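Local coordinates for melanin biosynthesis protein TyrA, putative (Shewanella oneidensis, PDB 2IIZ) that binds heme b and, as a member of the dye-decolorizing (DyP-type) peroxidase family, probably acts as a peroxidase, at residues A65-Y70 / E100-F104; E136-F141 / M246-S250; K192-L196 / L287-T291. One frame throughout, in Å; residues are numbered along the deposited sequence. Where two conformers were deposited one is given.

Interaction 1 of 3, residues A65-Y70 / E100-F104; sequences AIGANY and EYDLF
A65 pairs with F104 in an antiparallel hydrogen-bonded pair: A65 N gives its hydrogen to F104 O at 2.8 Å, and F104 N returns one to A65 O at 2.9 Å, both nearly straight at the hydrogen. I66 and L103 follow as a non-hydrogen-bonded pair, their side chains lying side by side and pointing the same way. I66 CG1, set anti to the carbonyl carbon (chi1 -69°), touches L103 CD2 at 3.7 Å. At G67 the strand ends with a last bond from G67 N to D102 O (2.7 Å), the donor well above the carbonyl plane; G67 CA sits 3.2 Å from Y101 O, where a side chain would clash. Beyond the turn N69 ND2 grazes E100 CG, while Y70 swings back so that its ring lies over the carboxylate of D102, planes 10° apart, with D102 CG 3.6 Å from Y70 CG. A29 N bonds D102 OD2, which helps hold the carboxylate flat against the ring, while N28 OD1 takes the backbone N of D102. D102 and L103 both face F27 of the neighbouring strand 21-29, a classic beta bulge at the start of strand 103-109 in the antiparallel sheet of the N-terminal ferredoxin-like half of the DyP fold.

Interaction 2 of 3, residues E136-F141 / M246-S250; sequences ERGFRF and MPYGS. With EDO (1,2-ethanediol), chain D.
F139 and P247 meet where strand 130-139 crosses strand 238-249, a junction between the N-terminal and C-terminal halves of the DyP-type fold made with a single bridge, G138 to Y248. The short strand segments run at 136° to each other, so the pairing stays local. F139 N donates to P247 O at 2.9 Å from above the carbonyl plane. The phenyl ring of F139, its CG lodged between backbone N and carbonyl carbon (chi1 61°), takes P247 CB over one face in a CH-pi contact, CB standing 4.0 Å from the ring centroid. G249 N comes to the rim of the same ring near its plane. Y112 and H116 of the second subunit also meet this ring, which thus serves both the strand junction and the dimer interface. Were F139 cut back to alanine, P247 CB would probably lose its aromatic cover and a gap would open toward Y112 and H116 of the second subunit. P247 CG packs against F141 CB at 3.8 Å. The ring of Y248 receives E136 OE1 obliquely, 3.7 Å from Y248 CD2, while Y248 OH is hydrogen-bonded to E253 OE2. One water ties the strands again, donating to R137 O at 3.0 Å and to G249 O at 2.8 Å.

Interaction 3 of 3, residues K192-L196 / L287-T291; sequences KWHRL and LMHFT
W193 and F290 have the closest CA atoms of the two segments, 6.1 Å apart, where the end of helix 190-193, turning through a type I beta turn from W193 to L196, meets the 3-10 turn that leads into strand 291-301. The contact lies in the C-terminal half of the DyP-type fold, beside the heme pocket, and is centred on F290. W193 drives the edge of its six-membered ring onto one face of the phenyl in a T-shaped pair, planes at 84° and centroids 5.2 Å apart. The contact atom is W193 CE3, 3.6 Å from F290 CG; the indole reaches it because its CG is anti to the backbone N (chi1 177°). W193 NE1 is hydrogen-bonded to T148 O, so the indole is also held at its polar edge. L196 and F290 approach from opposite directions, L196 CD1 reaching F290 CE1 at 3.7 Å at the far end of the phenyl, and the same CD1 lies over a face of the indole as well. I204 of helix 198-205 touches both L196 and F290. At the next corner of the indole, W193 CZ3 meets L287 CD1 at 3.9 Å. L287 touches the heme and lies near H225, the axial ligand of the iron, which makes W193 a second-shell neighbour of the pocket. The extended aliphatic chain of K192 runs across F290, with CD 3.9 Å from F290 CD1. At its tip K192 NZ donates to H289 O at 3.1 Å, in the carbonyl plane.

How the interactions relate
Along the chain interaction 1 closes before the other two open, whereas the segments of interactions 2 and 3 alternate. Interactions 1 and 2 both reach the large antiparallel sheet, their centres about 22 Å apart: the first joins neighbouring strands 61-67 and 103-109 of the N-terminal half, the second brings strand 130-139, at one end of the strand order, against strand 238-249 near the other. Interaction 3 lies farther out, about 18 Å from interaction 2 and about 31 Å from interaction 1 between centres, in the C-terminal half, where it adjoins the heme. None touches another. Together they span strand pairing within one half, the junction of the halves at the subunit interface, and the loops beside the cofactor.

Interaction 1 of 3, residues A65-Y70 / E100-F104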
loop_
_atom_site.group_PDB
_atom_site.type_symbol
_atom_site.label_atom_id
_atom_site.label_comp_id
_atom_site.label_asym_id
_atom_site.label_seq_id
_atom_site.Cartn_x
_atom_site.Cartn_y
_atom_site.Cartn_z
ATOM N N ALA A 65 5.320 18.456 9.524
ATOM C CA ALA A 65 4.681 19.763 9.397
ATOM C C ALA A 65 3.472 19.836 10.302
ATOM O O ALA A 65 2.935 18.809 10.722
ATOM C CB ALA A 65 4.261 20.012 7.983
ATOM N N ILE A 66 3.060 21.071 10.574
ATOM C CA ILE A 66 2.134 21.412 11.654
ATOM C C ILE A 66 0.934 22.212 11.121
ATOM O O ILE A 66 1.114 23.181 10.395
ATOM C CB ILE A 66 2.899 22.247 12.703
ATOM C CG1 ILE A 66 3.928 21.353 13.402
ATOM C CG2 ILE A 66 1.967 22.872 13.726
ATOM C CD1 ILE A 66 5.110 22.105 13.847
ATOM N N GLY A 67 -0.281 21.811 11.486
ATOM C CA GLY A 67 -1.482 22.381 10.870
ATOM C C GLY A 67 -1.676 23.861 11.172
ATOM O O GLY A 67 -1.303 24.340 12.245
ATOM N N ALA A 68 -2.265 24.586 10.228
ATOM C CA ALA A 68 -2.465 26.033 10.394
ATOM C C ALA A 68 -3.322 26.358 11.623
ATOM O O ALA A 68 -3.049 27.319 12.358
ATOM C CB ALA A 68 -3.095 26.621 9.139
ATOM N N ASN A 69 -4.357 25.551 11.841
ATOM C CA ASN A 69 -5.317 25.775 12.929
ATOM C C ASN A 69 -4.860 25.267 14.310
ATOM O O ASN A 69 -5.567 25.431 15.301
ATOM C CB ASN A 69 -6.675 25.150 12.555
ATOM C CG ASN A 69 -7.496 26.041 11.638
ATOM O OD1 ASN A 69 -7.046 27.116 11.234
ATOM N ND2 ASN A 69 -8.708 25.599 11.305
ATOM N N TYR A 70 -3.686 24.650 14.368
ATOM C CA TYR A 70 -3.136 24.154 15.628
ATOM C C TYR A 70 -1.820 24.817 16.014
ATOM O O TYR A 70 -1.361 24.658 17.144
ATOM C CB TYR A 70 -2.916 22.657 15.505
ATOM C CG TYR A 70 -2.560 21.981 16.791
ATOM C CD1 TYR A 70 -3.439 21.994 17.867
ATOM C CD2 TYR A 70 -1.344 21.322 16.934
ATOM C CE1 TYR A 70 -3.115 21.369 19.059
ATOM C CE2 TYR A 70 -1.013 20.696 18.115
ATOM C CZ TYR A 70 -1.898 20.722 19.175
ATOM O OH TYR A 70 -1.568 20.097 20.350
ATOM N N GLU A 100 -8.629 20.296 7.874
ATOM C CA GLU A 100 -7.333 20.549 8.458
ATOM C C GLU A 100 -7.016 19.457 9.457
ATOM O O GLU A 100 -7.942 18.889 10.066
ATOM C CB GLU A 100 -7.333 21.889 9.181
ATOM C CG GLU A 100 -7.897 23.056 8.359
ATOM C CD GLU A 100 -6.917 23.657 7.384
ATOM O OE1 GLU A 100 -5.801 23.120 7.193
ATOM O OE2 GLU A 100 -7.278 24.694 6.805
ATOM N N TYR A 101 -5.712 19.180 9.608
ATOM C CA TYR A 101 -5.178 18.207 10.575
ATOM C C TYR A 101 -4.077 18.888 11.384
ATOM O O TYR A 101 -3.366 19.739 10.848
ATOM C CB TYR A 101 -4.601 16.972 9.867
ATOM C CG TYR A 101 -5.584 16.304 8.933
ATOM C CD1 TYR A 101 -6.543 15.418 9.421
ATOM C CD2 TYR A 101 -5.558 16.562 7.556
ATOM C CE1 TYR A 101 -7.453 14.804 8.567
ATOM C CE2 TYR A 101 -6.458 15.956 6.690
ATOM C CZ TYR A 101 -7.406 15.076 7.203
ATOM O OH TYR A 101 -8.306 14.469 6.360
ATOM N N ASP A 102 -3.943 18.506 12.660
ATOM C CA ASP A 102 -2.965 19.118 13.572
ATOM C C ASP A 102 -1.510 18.874 13.160
ATOM O O ASP A 102 -0.672 19.781 13.227
ATOM C CB ASP A 102 -3.166 18.607 15.009
ATOM C CG ASP A 102 -4.456 19.103 15.641
ATOM O OD1 ASP A 102 -5.161 19.939 15.036
ATOM O OD2 ASP A 102 -4.766 18.648 16.752
ATOM N N LEU A 103 -1.220 17.648 12.745
ATOM C CA LEU A 103 0.129 17.267 12.355
ATOM C C LEU A 103 0.138 16.372 11.131
ATOM O O LEU A 103 -0.737 15.511 10.957
ATOM C CB LEU A 103 0.823 16.522 13.487
ATOM C CG LEU A 103 1.075 17.274 14.784
ATOM C CD1 LEU A 103 1.586 16.274 15.805
ATOM C CD2 LEU A 103 2.081 18.404 14.593
ATOM N N PHE A 104 1.154 16.594 10.303
ATOM C CA PHE A 104 1.385 15.835 9.092
ATOM C C PHE A 104 2.825 15.324 9.136
ATOM O O PHE A 104 3.773 16.098 9.357
ATOM C CB PHE A 104 1.141 16.737 7.883
ATOM C CG PHE A 104 1.431 16.097 6.538
ATOM C CD1 PHE A 104 1.154 14.759 6.290
ATOM C CD2 PHE A 104 1.972 16.856 5.514
ATOM C CE1 PHE A 104 1.421 14.197 5.054
ATOM C CE2 PHE A 104 2.238 16.301 4.288
ATOM C CZ PHE A 104 1.959 14.960 4.057
#

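Interaction 2 of 3, residues E136-F141 / M246-S250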
loop_
_atom_site.group_PDB
_atom_site.type_symbol
_atom_site.label_atom_id
_atom_site.label_comp_id
_atom_site.label_asym_id
_atom_site.label_seq_id
_atom_site.Cartn_x
_atom_site.Cartn_y
_atom_site.Cartn_z
ATOM N N GLU A 136 -2.176 7.205 4.192
ATOM C CA GLU A 136 -2.192 6.819 2.774
ATOM C C GLU A 136 -0.768 6.513 2.336
ATOM O O GLU A 136 0.187 7.016 2.936
ATOM C CB GLU A 136 -2.778 7.933 1.895
ATOM C CG GLU A 136 -4.227 8.338 2.218
ATOM C CD GLU A 136 -5.275 7.279 1.857
ATOM O OE1 GLU A 136 -4.925 6.314 1.150
ATOM O OE2 GLU A 136 -6.451 7.424 2.284
ATOM N N ARG A 137 -0.638 5.694 1.292
ATOM C CA ARG A 137 0.666 5.323 0.735
ATOM C C ARG A 137 0.739 5.719 -0.731
ATOM O O ARG A 137 -0.128 5.353 -1.532
ATOM C CB ARG A 137 0.930 3.815 0.936
ATOM C CG ARG A 137 0.891 3.453 2.438
ATOM C CD ARG A 137 1.744 2.249 2.903
ATOM N NE ARG A 137 1.789 2.245 4.374
ATOM C CZ ARG A 137 2.480 1.403 5.150
ATOM N NH1 ARG A 137 3.241 0.432 4.626
ATOM N NH2 ARG A 137 2.401 1.547 6.480
ATOM N N GLY A 138 1.781 6.478 -1.056
ATOM C CA GLY A 138 2.034 6.965 -2.408
ATOM C C GLY A 138 2.987 6.040 -3.141
ATOM O O GLY A 138 3.780 5.297 -2.524
ATOM N N PHE A 139 2.920 6.075 -4.465
ATOM C CA PHE A 139 3.836 5.291 -5.268
ATOM C C PHE A 139 4.117 5.964 -6.605
ATOM O O PHE A 139 3.215 6.551 -7.198
ATOM C CB PHE A 139 3.267 3.906 -5.488
ATOM C CG PHE A 139 1.956 3.894 -6.223
ATOM C CD1 PHE A 139 0.765 4.123 -5.552
ATOM C CD2 PHE A 139 1.915 3.644 -7.587
ATOM C CE1 PHE A 139 -0.454 4.109 -6.227
ATOM C CE2 PHE A 139 0.692 3.622 -8.275
ATOM C CZ PHE A 139 -0.489 3.855 -7.590
ATOM N N ARG A 140 5.366 5.881 -7.057
ATOM C CA ARG A 140 5.714 6.240 -8.429
ATOM C C ARG A 140 4.973 5.342 -9.413
ATOM O O ARG A 140 4.957 4.127 -9.247
ATOM C CB ARG A 140 7.209 6.088 -8.672
ATOM C CG ARG A 140 7.639 6.483 -10.082
ATOM C CD ARG A 140 9.151 6.479 -10.257
ATOM N NE ARG A 140 9.783 7.585 -9.541
ATOM C CZ ARG A 140 11.099 7.799 -9.466
ATOM N NH1 ARG A 140 11.953 6.981 -10.065
ATOM N NH2 ARG A 140 11.570 8.843 -8.785
ATOM N N PHE A 141 4.360 5.943 -10.434
ATOM C CA PHE A 141 3.656 5.172 -11.450
ATOM C C PHE A 141 4.426 5.316 -12.761
ATOM O O PHE A 141 4.559 6.409 -13.304
ATOM C CB PHE A 141 2.212 5.659 -11.601
ATOM C CG PHE A 141 1.381 4.815 -12.536
ATOM C CD1 PHE A 141 1.065 3.501 -12.214
ATOM C CD2 PHE A 141 0.914 5.337 -13.740
ATOM C CE1 PHE A 141 0.311 2.730 -13.054
ATOM C CE2 PHE A 141 0.144 4.567 -14.602
ATOM C CZ PHE A 141 -0.157 3.256 -14.257
HETATM N N MSE A 246 2.433 12.557 -5.431
HETATM C CA MSE A 246 2.591 11.188 -5.920
HETATM C C MSE A 246 1.238 10.521 -6.121
HETATM O O MSE A 246 0.284 10.895 -5.458
HETATM C CB MSE A 246 3.389 10.392 -4.920
HETATM C CG MSE A 246 4.764 10.989 -4.716
HETATM SE SE MSE A 246 6.016 9.909 -3.835
HETATM C CE MSE A 246 6.004 8.359 -5.011
ATOM N N PRO A 247 1.139 9.532 -7.047
ATOM C CA PRO A 247 -0.079 8.724 -7.111
ATOM C C PRO A 247 -0.312 8.045 -5.775
ATOM O O PRO A 247 0.647 7.863 -5.033
ATOM C CB PRO A 247 0.256 7.657 -8.178
ATOM C CG PRO A 247 1.276 8.317 -9.030
ATOM C CD PRO A 247 2.105 9.122 -8.075
ATOM N N TYR A 248 -1.560 7.673 -5.483
ATOM C CA TYR A 248 -1.896 6.979 -4.242
ATOM C C TYR A 248 -3.139 6.136 -4.403
ATOM O O TYR A 248 -3.911 6.301 -5.361
ATOM C CB TYR A 248 -2.176 7.978 -3.116
ATOM C CG TYR A 248 -3.624 8.384 -3.069
ATOM C CD1 TYR A 248 -4.111 9.423 -3.876
ATOM C CD2 TYR A 248 -4.516 7.733 -2.234
ATOM C CE1 TYR A 248 -5.446 9.793 -3.834
ATOM C CE2 TYR A 248 -5.845 8.098 -2.192
ATOM C CZ TYR A 248 -6.303 9.129 -2.994
ATOM O OH TYR A 248 -7.631 9.472 -2.935
ATOM N N GLY A 249 -3.330 5.232 -3.445
ATOM C CA GLY A 249 -4.617 4.574 -3.261
ATOM C C GLY A 249 -4.703 3.176 -3.830
ATOM O O GLY A 249 -3.720 2.440 -3.858
ATOM N N SER A 250 -5.904 2.824 -4.291
ATOM C CA SER A 250 -6.282 1.440 -4.537
ATOM C C SER A 250 -7.608 1.413 -5.277
ATOM O O SER A 250 -8.111 2.457 -5.675
ATOM C CB SER A 250 -6.467 0.733 -3.209
ATOM O OG SER A 250 -7.771 0.992 -2.719
HETATM C C1 EDO D . 14.515 6.173 -7.736
HETATM O O1 EDO D . 14.766 7.421 -8.375
HETATM C C2 EDO D . 15.502 5.132 -8.251
HETATM O O2 EDO D . 15.546 4.012 -7.356
HETATM O O HOH W 1 -1.089 2.832 -2.860
#

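Interaction 3 of 3, residues K192-L196 / L287-T291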
loop_
_atom_site.group_PDB
_atom_site.type_symbol
_atom_site.label_atom_id
_atom_site.label_comp_id
_atom_site.label_asym_id
_atom_site.label_seq_id
_atom_site.Cartn_x
_atom_site.Cartn_y
_atom_site.Cartn_z
ATOM N N LYS A 192 -13.967 7.513 -16.482
ATOM C CA LYS A 192 -14.362 8.685 -17.277
ATOM C C LYS A 192 -13.186 9.226 -18.099
ATOM O O LYS A 192 -13.333 9.531 -19.278
ATOM C CB LYS A 192 -14.900 9.787 -16.350
ATOM C CG LYS A 192 -15.529 10.967 -17.075
ATOM C CD LYS A 192 -15.835 12.129 -16.134
ATOM C CE LYS A 192 -16.417 13.301 -16.912
ATOM N NZ LYS A 192 -17.171 14.252 -16.046
ATOM N N TRP A 193 -12.021 9.338 -17.463
ATOM C CA TRP A 193 -10.826 9.878 -18.114
ATOM C C TRP A 193 -10.409 9.030 -19.306
ATOM O O TRP A 193 -10.137 9.550 -20.397
ATOM C CB TRP A 193 -9.662 9.923 -17.118
ATOM C CG TRP A 193 -8.353 10.392 -17.711
ATOM C CD1 TRP A 193 -7.278 9.613 -18.047
ATOM C CD2 TRP A 193 -7.989 11.736 -18.032
ATOM N NE1 TRP A 193 -6.275 10.393 -18.553
ATOM C CE2 TRP A 193 -6.689 11.702 -18.555
ATOM C CE3 TRP A 193 -8.630 12.966 -17.921
ATOM C CZ2 TRP A 193 -6.032 12.844 -18.968
ATOM C CZ3 TRP A 193 -7.966 14.106 -18.336
ATOM C CH2 TRP A 193 -6.686 14.034 -18.850
ATOM N N HIS A 194 -10.364 7.715 -19.082
ATOM C CA HIS A 194 -9.829 6.802 -20.071
ATOM C C HIS A 194 -10.781 6.566 -21.232
ATOM O O HIS A 194 -10.413 5.845 -22.153
ATOM C CB HIS A 194 -9.389 5.462 -19.429
ATOM C CG HIS A 194 -8.158 5.572 -18.568
ATOM N ND1 HIS A 194 -7.116 6.433 -18.855
ATOM C CD2 HIS A 194 -7.806 4.931 -17.429
ATOM C CE1 HIS A 194 -6.181 6.324 -17.929
ATOM N NE2 HIS A 194 -6.574 5.419 -17.050
ATOM N N ARG A 195 -11.988 7.146 -21.210
ATOM C CA ARG A 195 -12.865 7.102 -22.383
ATOM C C ARG A 195 -12.607 8.275 -23.347
ATOM O O ARG A 195 -13.147 8.312 -24.456
ATOM C CB ARG A 195 -14.342 7.046 -21.972
ATOM C CG ARG A 195 -14.609 5.925 -20.984
ATOM C CD ARG A 195 -15.998 5.339 -21.050
ATOM N NE ARG A 195 -16.299 4.780 -22.360
ATOM C CZ ARG A 195 -17.411 4.108 -22.647
ATOM N NH1 ARG A 195 -18.340 3.899 -21.717
ATOM N NH2 ARG A 195 -17.594 3.643 -23.871
ATOM N N LEU A 196 -11.787 9.226 -22.921
ATOM C CA LEU A 196 -11.377 10.347 -23.767
ATOM C C LEU A 196 -10.428 9.912 -24.892
ATOM O O LEU A 196 -9.461 9.199 -24.645
ATOM C CB LEU A 196 -10.613 11.360 -22.924
ATOM C CG LEU A 196 -11.276 12.140 -21.793
ATOM C CD1 LEU A 196 -10.199 12.912 -21.015
ATOM C CD2 LEU A 196 -12.263 13.090 -22.352
ATOM N N LEU A 287 -9.318 19.795 -16.362
ATOM C CA LEU A 287 -8.797 18.600 -15.697
ATOM C C LEU A 287 -9.692 18.311 -14.507
ATOM O O LEU A 287 -9.888 17.144 -14.117
ATOM C CB LEU A 287 -7.348 18.797 -15.237
ATOM C CG LEU A 287 -6.659 17.617 -14.525
ATOM C CD1 LEU A 287 -6.756 16.331 -15.321
ATOM C CD2 LEU A 287 -5.177 17.925 -14.229
HETATM N N MSE A 288 -10.244 19.395 -13.953
HETATM C CA MSE A 288 -11.106 19.295 -12.789
HETATM C C MSE A 288 -12.424 18.569 -13.093
HETATM O O MSE A 288 -13.158 18.191 -12.165
HETATM C CB MSE A 288 -11.387 20.682 -12.208
HETATM C CG MSE A 288 -10.155 21.383 -11.668
HETATM SE SE MSE A 288 -10.597 22.850 -10.460
HETATM C CE MSE A 288 -11.383 21.847 -8.955
ATOM N N HIS A 289 -12.732 18.357 -14.374
ATOM C CA HIS A 289 -13.928 17.560 -14.720
ATOM C C HIS A 289 -13.677 16.080 -14.504
ATOM O O HIS A 289 -14.575 15.274 -14.727
ATOM C CB HIS A 289 -14.325 17.735 -16.181
ATOM C CG HIS A 289 -14.569 19.147 -16.588
ATOM N ND1 HIS A 289 -14.517 19.548 -17.902
ATOM C CD2 HIS A 289 -14.871 20.256 -15.866
ATOM C CE1 HIS A 289 -14.780 20.845 -17.974
ATOM N NE2 HIS A 289 -14.997 21.298 -16.753
ATOM N N PHE A 290 -12.467 15.714 -14.082
ATOM C CA PHE A 290 -12.053 14.293 -14.101
ATOM C C PHE A 290 -11.523 13.746 -12.777
ATOM O O PHE A 290 -11.216 12.547 -12.679
ATOM C CB PHE A 290 -11.038 14.077 -15.232
ATOM C CG PHE A 290 -11.606 14.399 -16.594
ATOM C CD1 PHE A 290 -12.298 13.441 -17.304
ATOM C CD2 PHE A 290 -11.460 15.664 -17.142
ATOM C CE1 PHE A 290 -12.836 13.717 -18.545
ATOM C CE2 PHE A 290 -11.990 15.964 -18.382
ATOM C CZ PHE A 290 -12.684 14.982 -19.094
ATOM N N THR A 291 -11.427 14.625 -11.776
ATOM C CA THR A 291 -10.931 14.263 -10.458
ATOM C C THR A 291 -11.557 15.171 -9.445
ATOM O O THR A 291 -11.944 16.277 -9.789
ATOM C CB THR A 291 -9.414 14.397 -10.374
ATOM O OG1 THR A 291 -8.946 13.822 -9.151
ATOM C CG2 THR A 291 -8.989 15.852 -10.479
#